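Local coordinates for protein xylulose kinase (Escherichia coli, PDB 2ITM) that phosphorylates D-xylulose to D-xylulose 5-phosphate using ATP, and less efficiently 1-deoxy-D-xylulose, as a homodimeric FGGY-family carbohydrate kinase, at residues M1-V14 with L17-L31. Sequence-based numbering, arbitrary orientation.
Sequences MYIGIDLGTSGVKV and LNEQGEVVAAQTEKL
Val12 and Val14 face Glu29 and Gln27 across the hairpin of strands 11-17 and 23-30, which with strand 2-7 makes a worked example of a three-stranded antiparallel meander. Two hydrogen-bonded pairs form its regular part: Val12 N gives to Glu29 O at 2.8 Å and Val14 N to Gln27 O at 2.8 Å, each matched by a return bond. Between them, Thr28 CA lies 3.2 Å from Val12 O as a CA-H...O contact. Leu31 N extends the series to Ser10 O, but from above the carbonyl plane. At the far end Tyr2 and Leu17 exchange a similar pair, closing the first strand onto the second. A separate polar contact sets Asn18 O in the plane of the Tyr2 ring, 3.8 Å from Tyr2 CD1 at its edge.

Among the apolar contacts, each valine lays CG2 against its partner's CB; in Val12 this branch lies between the backbone N and the carbonyl carbon (CG1 at chi1 -57°). Leu31 turns inward, its CD2 3.9 Å from Leu7 CD2, crossing it at about a right angle. The bent chain of Met1 carries SD to 3.6 Å from Asn18 CA and CE to 4.2 Å from Val24 CG1. With an alanine in place of Met1 the thioether is gone, which is likely to leave Val24 CG1 without its methyl neighbour and open a gap beside Asn18.

The strands form one border of the N-terminal domain's mixed sheet, with 23-30 outermost. Helix 45-62 backs Gln27 and Glu29, whose carboxylate bridges to Arg54, while helix 424-436 packs on Tyr2 and Leu17. The 8-10 turn, probably the phosphate-binding hairpin of this actin-like ATPase fold, nears the sugar pocket, Thr9's side chain about 6 Å from bound D-xylulose and its OG1 hydrogen-bonded to Trp96 NE1.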
loop_
_atom_site.group_PDB
_atom_site.type_symbol
_atom_site.label_atom_id
_atom_site.label_comp_id
_atom_site.label_asym_id
_atom_site.label_seq_id
_atom_site.Cartn_x
_atom_site.Cartn_y
_atom_site.Cartn_z
ATOM N N MET A 1 4.951 49.150 -23.599
ATOM C CA MET A 1 5.209 47.829 -23.067
ATOM C C MET A 1 4.743 47.713 -21.626
ATOM O O MET A 1 4.360 48.697 -21.024
ATOM C CB MET A 1 6.683 47.493 -23.182
ATOM C CG MET A 1 7.271 47.713 -24.562
ATOM S SD MET A 1 7.431 46.219 -25.520
ATOM C CE MET A 1 8.569 45.306 -24.481
ATOM N N TYR A 2 4.788 46.498 -21.088
ATOM C CA TYR A 2 4.280 46.215 -19.768
ATOM C C TYR A 2 5.144 45.220 -18.992
ATOM O O TYR A 2 5.749 44.338 -19.573
ATOM C CB TYR A 2 2.819 45.780 -19.804
ATOM C CG TYR A 2 1.997 46.685 -20.661
ATOM C CD1 TYR A 2 1.781 46.397 -21.997
ATOM C CD2 TYR A 2 1.471 47.857 -20.158
ATOM C CE1 TYR A 2 1.059 47.236 -22.793
ATOM C CE2 TYR A 2 0.752 48.701 -20.945
ATOM C CZ TYR A 2 0.547 48.389 -22.266
ATOM O OH TYR A 2 -0.176 49.232 -23.051
ATOM N N ILE A 3 5.208 45.400 -17.676
ATOM C CA ILE A 3 5.830 44.449 -16.763
ATOM C C ILE A 3 4.804 43.788 -15.846
ATOM O O ILE A 3 3.953 44.451 -15.271
ATOM C CB ILE A 3 6.917 45.131 -15.912
ATOM C CG1 ILE A 3 8.028 45.694 -16.783
ATOM C CG2 ILE A 3 7.473 44.172 -14.872
ATOM C CD1 ILE A 3 8.909 44.659 -17.353
ATOM N N GLY A 4 4.919 42.474 -15.714
ATOM C CA GLY A 4 4.315 41.742 -14.628
ATOM C C GLY A 4 5.335 41.060 -13.743
ATOM O O GLY A 4 6.247 40.406 -14.227
ATOM N N ILE A 5 5.178 41.245 -12.438
ATOM C CA ILE A 5 5.953 40.544 -11.426
ATOM C C ILE A 5 5.091 39.550 -10.657
ATOM O O ILE A 5 4.003 39.880 -10.208
ATOM C CB ILE A 5 6.558 41.527 -10.440
ATOM C CG1 ILE A 5 7.343 42.615 -11.158
ATOM C CG2 ILE A 5 7.433 40.810 -9.453
ATOM C CD1 ILE A 5 7.630 43.800 -10.301
ATOM N N ASP A 6 5.604 38.339 -10.489
ATOM C CA ASP A 6 4.980 37.343 -9.626
ATOM C C ASP A 6 5.907 36.904 -8.511
ATOM O O ASP A 6 6.891 36.212 -8.736
ATOM C CB ASP A 6 4.496 36.147 -10.431
ATOM C CG ASP A 6 3.915 35.053 -9.565
ATOM O OD1 ASP A 6 4.212 33.888 -9.838
ATOM O OD2 ASP A 6 3.153 35.256 -8.610
ATOM N N LEU A 7 5.585 37.339 -7.305
ATOM C CA LEU A 7 6.250 36.899 -6.102
ATOM C C LEU A 7 5.671 35.575 -5.655
ATOM O O LEU A 7 4.666 35.528 -4.960
ATOM C CB LEU A 7 6.080 37.951 -5.005
ATOM C CG LEU A 7 7.207 38.214 -4.039
ATOM C CD1 LEU A 7 6.702 38.842 -2.783
ATOM C CD2 LEU A 7 7.962 36.967 -3.729
ATOM N N GLY A 8 6.317 34.500 -6.065
ATOM C CA GLY A 8 5.939 33.180 -5.633
ATOM C C GLY A 8 6.545 32.803 -4.315
ATOM O O GLY A 8 7.130 33.625 -3.628
ATOM N N THR A 9 6.394 31.541 -3.953
ATOM C CA THR A 9 7.029 31.024 -2.760
ATOM C C THR A 9 8.458 30.568 -3.046
ATOM O O THR A 9 9.344 30.788 -2.255
ATOM C CB THR A 9 6.207 29.889 -2.156
ATOM O OG1 THR A 9 4.821 30.226 -2.185
ATOM C CG2 THR A 9 6.479 29.781 -0.693
ATOM N N SER A 10 8.660 29.944 -4.190
ATOM C CA SER A 10 9.927 29.298 -4.475
ATOM C C SER A 10 10.765 30.102 -5.438
ATOM O O SER A 10 11.874 29.715 -5.747
ATOM C CB SER A 10 9.697 27.911 -5.044
ATOM O OG SER A 10 9.069 27.986 -6.282
ATOM N N GLY A 11 10.217 31.214 -5.883
ATOM C CA GLY A 11 10.950 32.200 -6.651
ATOM C C GLY A 11 10.137 33.403 -7.102
ATOM O O GLY A 11 8.932 33.441 -6.940
ATOM N N VAL A 12 10.816 34.389 -7.670
ATOM C CA VAL A 12 10.153 35.441 -8.424
ATOM C C VAL A 12 10.288 35.329 -9.928
ATOM O O VAL A 12 11.325 34.964 -10.456
ATOM C CB VAL A 12 10.561 36.844 -7.979
ATOM C CG1 VAL A 12 10.301 37.045 -6.530
ATOM C CG2 VAL A 12 12.013 37.114 -8.292
ATOM N N LYS A 13 9.203 35.648 -10.611
ATOM C CA LYS A 13 9.199 35.713 -12.051
ATOM C C LYS A 13 8.781 37.097 -12.508
ATOM O O LYS A 13 7.800 37.638 -12.031
ATOM C CB LYS A 13 8.275 34.650 -12.616
ATOM C CG LYS A 13 8.186 34.645 -14.122
ATOM C CD LYS A 13 7.107 33.714 -14.599
ATOM C CE LYS A 13 7.617 32.754 -15.636
ATOM N NZ LYS A 13 6.529 31.962 -16.234
ATOM N N VAL A 14 9.557 37.684 -13.426
ATOM C CA VAL A 14 9.187 38.908 -14.106
ATOM C C VAL A 14 9.073 38.710 -15.603
ATOM O O VAL A 14 9.864 37.999 -16.205
ATOM C CB VAL A 14 10.155 40.067 -13.797
ATOM C CG1 VAL A 14 10.397 40.192 -12.309
ATOM C CG2 VAL A 14 11.462 39.900 -14.533
ATOM N N LEU A 17 5.749 42.350 -21.443
ATOM C CA LEU A 17 4.736 42.228 -22.477
ATOM C C LEU A 17 4.875 43.359 -23.465
ATOM O O LEU A 17 5.112 44.492 -23.086
ATOM C CB LEU A 17 3.335 42.298 -21.875
ATOM C CG LEU A 17 2.604 41.110 -21.265
ATOM C CD1 LEU A 17 1.134 41.384 -21.272
ATOM C CD2 LEU A 17 2.909 39.827 -21.996
ATOM N N ASN A 18 4.684 43.046 -24.738
ATOM C CA ASN A 18 4.591 44.062 -25.771
ATOM C C ASN A 18 3.234 44.745 -25.864
ATOM O O ASN A 18 2.311 44.411 -25.146
ATOM C CB ASN A 18 5.012 43.491 -27.126
ATOM C CG ASN A 18 4.086 42.397 -27.620
ATOM O OD1 ASN A 18 4.486 41.553 -28.394
ATOM N ND2 ASN A 18 2.854 42.419 -27.176
ATOM N N GLU A 19 3.125 45.711 -26.763
ATOM C CA GLU A 19 1.859 46.374 -27.002
ATOM C C GLU A 19 0.751 45.381 -27.306
ATOM O O GLU A 19 -0.368 45.540 -26.847
ATOM C CB GLU A 19 1.983 47.408 -28.115
ATOM C CG GLU A 19 3.349 48.059 -28.203
ATOM C CD GLU A 19 4.445 47.080 -28.563
ATOM O OE1 GLU A 19 5.390 46.931 -27.774
ATOM O OE2 GLU A 19 4.361 46.457 -29.640
ATOM N N GLN A 20 1.078 44.344 -28.057
ATOM C CA GLN A 20 0.092 43.378 -28.485
ATOM C C GLN A 20 -0.240 42.359 -27.407
ATOM O O GLN A 20 -1.054 41.472 -27.612
ATOM C CB GLN A 20 0.558 42.677 -29.755
ATOM C CG GLN A 20 1.719 43.362 -30.448
ATOM C CD GLN A 20 1.438 44.808 -30.761
ATOM O OE1 GLN A 20 0.300 45.179 -31.017
ATOM N NE2 GLN A 20 2.475 45.631 -30.736
ATOM N N GLY A 21 0.402 42.489 -26.255
ATOM C CA GLY A 21 0.114 41.623 -25.134
ATOM C C GLY A 21 0.876 40.314 -25.149
ATOM O O GLY A 21 0.475 39.344 -24.494
ATOM N N GLU A 22 1.974 40.269 -25.890
ATOM C CA GLU A 22 2.804 39.063 -25.943
ATOM C C GLU A 22 3.991 39.163 -24.999
ATOM O O GLU A 22 4.579 40.211 -24.810
ATOM C CB GLU A 22 3.312 38.790 -27.363
ATOM C CG GLU A 22 2.242 38.543 -28.408
ATOM C CD GLU A 22 2.723 38.878 -29.802
ATOM O OE1 GLU A 22 3.896 38.605 -30.110
ATOM O OE2 GLU A 22 1.929 39.418 -30.587
ATOM N N VAL A 23 4.415 38.020 -24.521
ATOM C CA VAL A 23 5.581 37.948 -23.703
ATOM C C VAL A 23 6.783 38.110 -24.624
ATOM O O VAL A 23 6.963 37.389 -25.542
ATOM C CB VAL A 23 5.629 36.632 -22.991
ATOM C CG1 VAL A 23 6.817 36.523 -22.119
ATOM C CG2 VAL A 23 4.365 36.411 -22.278
ATOM N N VAL A 24 7.591 39.096 -24.335
ATOM C CA VAL A 24 8.740 39.460 -25.094
ATOM C C VAL A 24 10.013 39.025 -24.399
ATOM O O VAL A 24 11.024 38.818 -25.026
ATOM C CB VAL A 24 8.692 40.970 -25.296
ATOM C CG1 VAL A 24 9.994 41.537 -25.515
ATOM C CG2 VAL A 24 7.802 41.311 -26.420
ATOM N N ALA A 25 9.934 38.884 -23.087
ATOM C CA ALA A 25 11.045 38.466 -22.266
ATOM C C ALA A 25 10.586 38.058 -20.878
ATOM O O ALA A 25 9.622 38.565 -20.381
ATOM C CB ALA A 25 12.110 39.536 -22.179
ATOM N N ALA A 26 11.311 37.136 -20.276
ATOM C CA ALA A 26 11.040 36.637 -18.942
ATOM C C ALA A 26 12.308 36.447 -18.160
ATOM O O ALA A 26 13.366 36.293 -18.715
ATOM C CB ALA A 26 10.309 35.377 -18.990
ATOM N N GLN A 27 12.175 36.451 -16.858
ATOM C CA GLN A 27 13.280 36.259 -15.991
ATOM C C GLN A 27 12.826 35.717 -14.655
ATOM O O GLN A 27 11.849 36.154 -14.117
ATOM C CB GLN A 27 14.072 37.538 -15.861
ATOM C CG GLN A 27 15.361 37.407 -15.136
ATOM C CD GLN A 27 16.347 36.492 -15.817
ATOM O OE1 GLN A 27 16.845 36.813 -16.860
ATOM N NE2 GLN A 27 16.635 35.377 -15.207
ATOM N N THR A 28 13.563 34.741 -14.144
ATOM C CA THR A 28 13.260 34.102 -12.877
ATOM C C THR A 28 14.395 34.099 -11.873
ATOM O O THR A 28 15.542 33.998 -12.229
ATOM C CB THR A 28 12.813 32.658 -13.081
ATOM O OG1 THR A 28 11.530 32.606 -13.671
ATOM C CG2 THR A 28 12.535 32.043 -11.835
ATOM N N GLU A 29 14.063 34.198 -10.605
ATOM C CA GLU A 29 15.060 34.140 -9.550
ATOM C C GLU A 29 14.555 33.308 -8.397
ATOM O O GLU A 29 13.410 33.418 -8.005
ATOM C CB GLU A 29 15.396 35.535 -9.054
ATOM C CG GLU A 29 16.148 36.401 -10.049
ATOM C CD GLU A 29 17.598 36.018 -10.138
ATOM O OE1 GLU A 29 18.190 35.731 -9.084
ATOM O OE2 GLU A 29 18.133 35.997 -11.255
ATOM N N LYS A 30 15.423 32.476 -7.851
ATOM C CA LYS A 30 15.020 31.527 -6.840
ATOM C C LYS A 30 14.895 32.161 -5.477
ATOM O O LYS A 30 15.486 33.190 -5.203
ATOM C CB LYS A 30 15.946 30.314 -6.824
ATOM C CG LYS A 30 15.649 29.319 -7.931
ATOM C CD LYS A 30 16.440 28.031 -7.797
ATOM C CE LYS A 30 16.681 27.417 -9.158
ATOM N NZ LYS A 30 16.560 25.944 -9.163
ATOM N N LEU A 31 14.089 31.532 -4.632
ATOM C CA LEU A 31 13.896 31.936 -3.256
ATOM C C LEU A 31 14.046 30.718 -2.344
ATOM O O LEU A 31 13.568 29.648 -2.666
ATOM C CB LEU A 31 12.488 32.480 -3.098
ATOM C CG LEU A 31 12.192 33.923 -2.719
ATOM C CD1 LEU A 31 13.312 34.865 -2.958
ATOM C CD2 LEU A 31 10.939 34.394 -3.385
#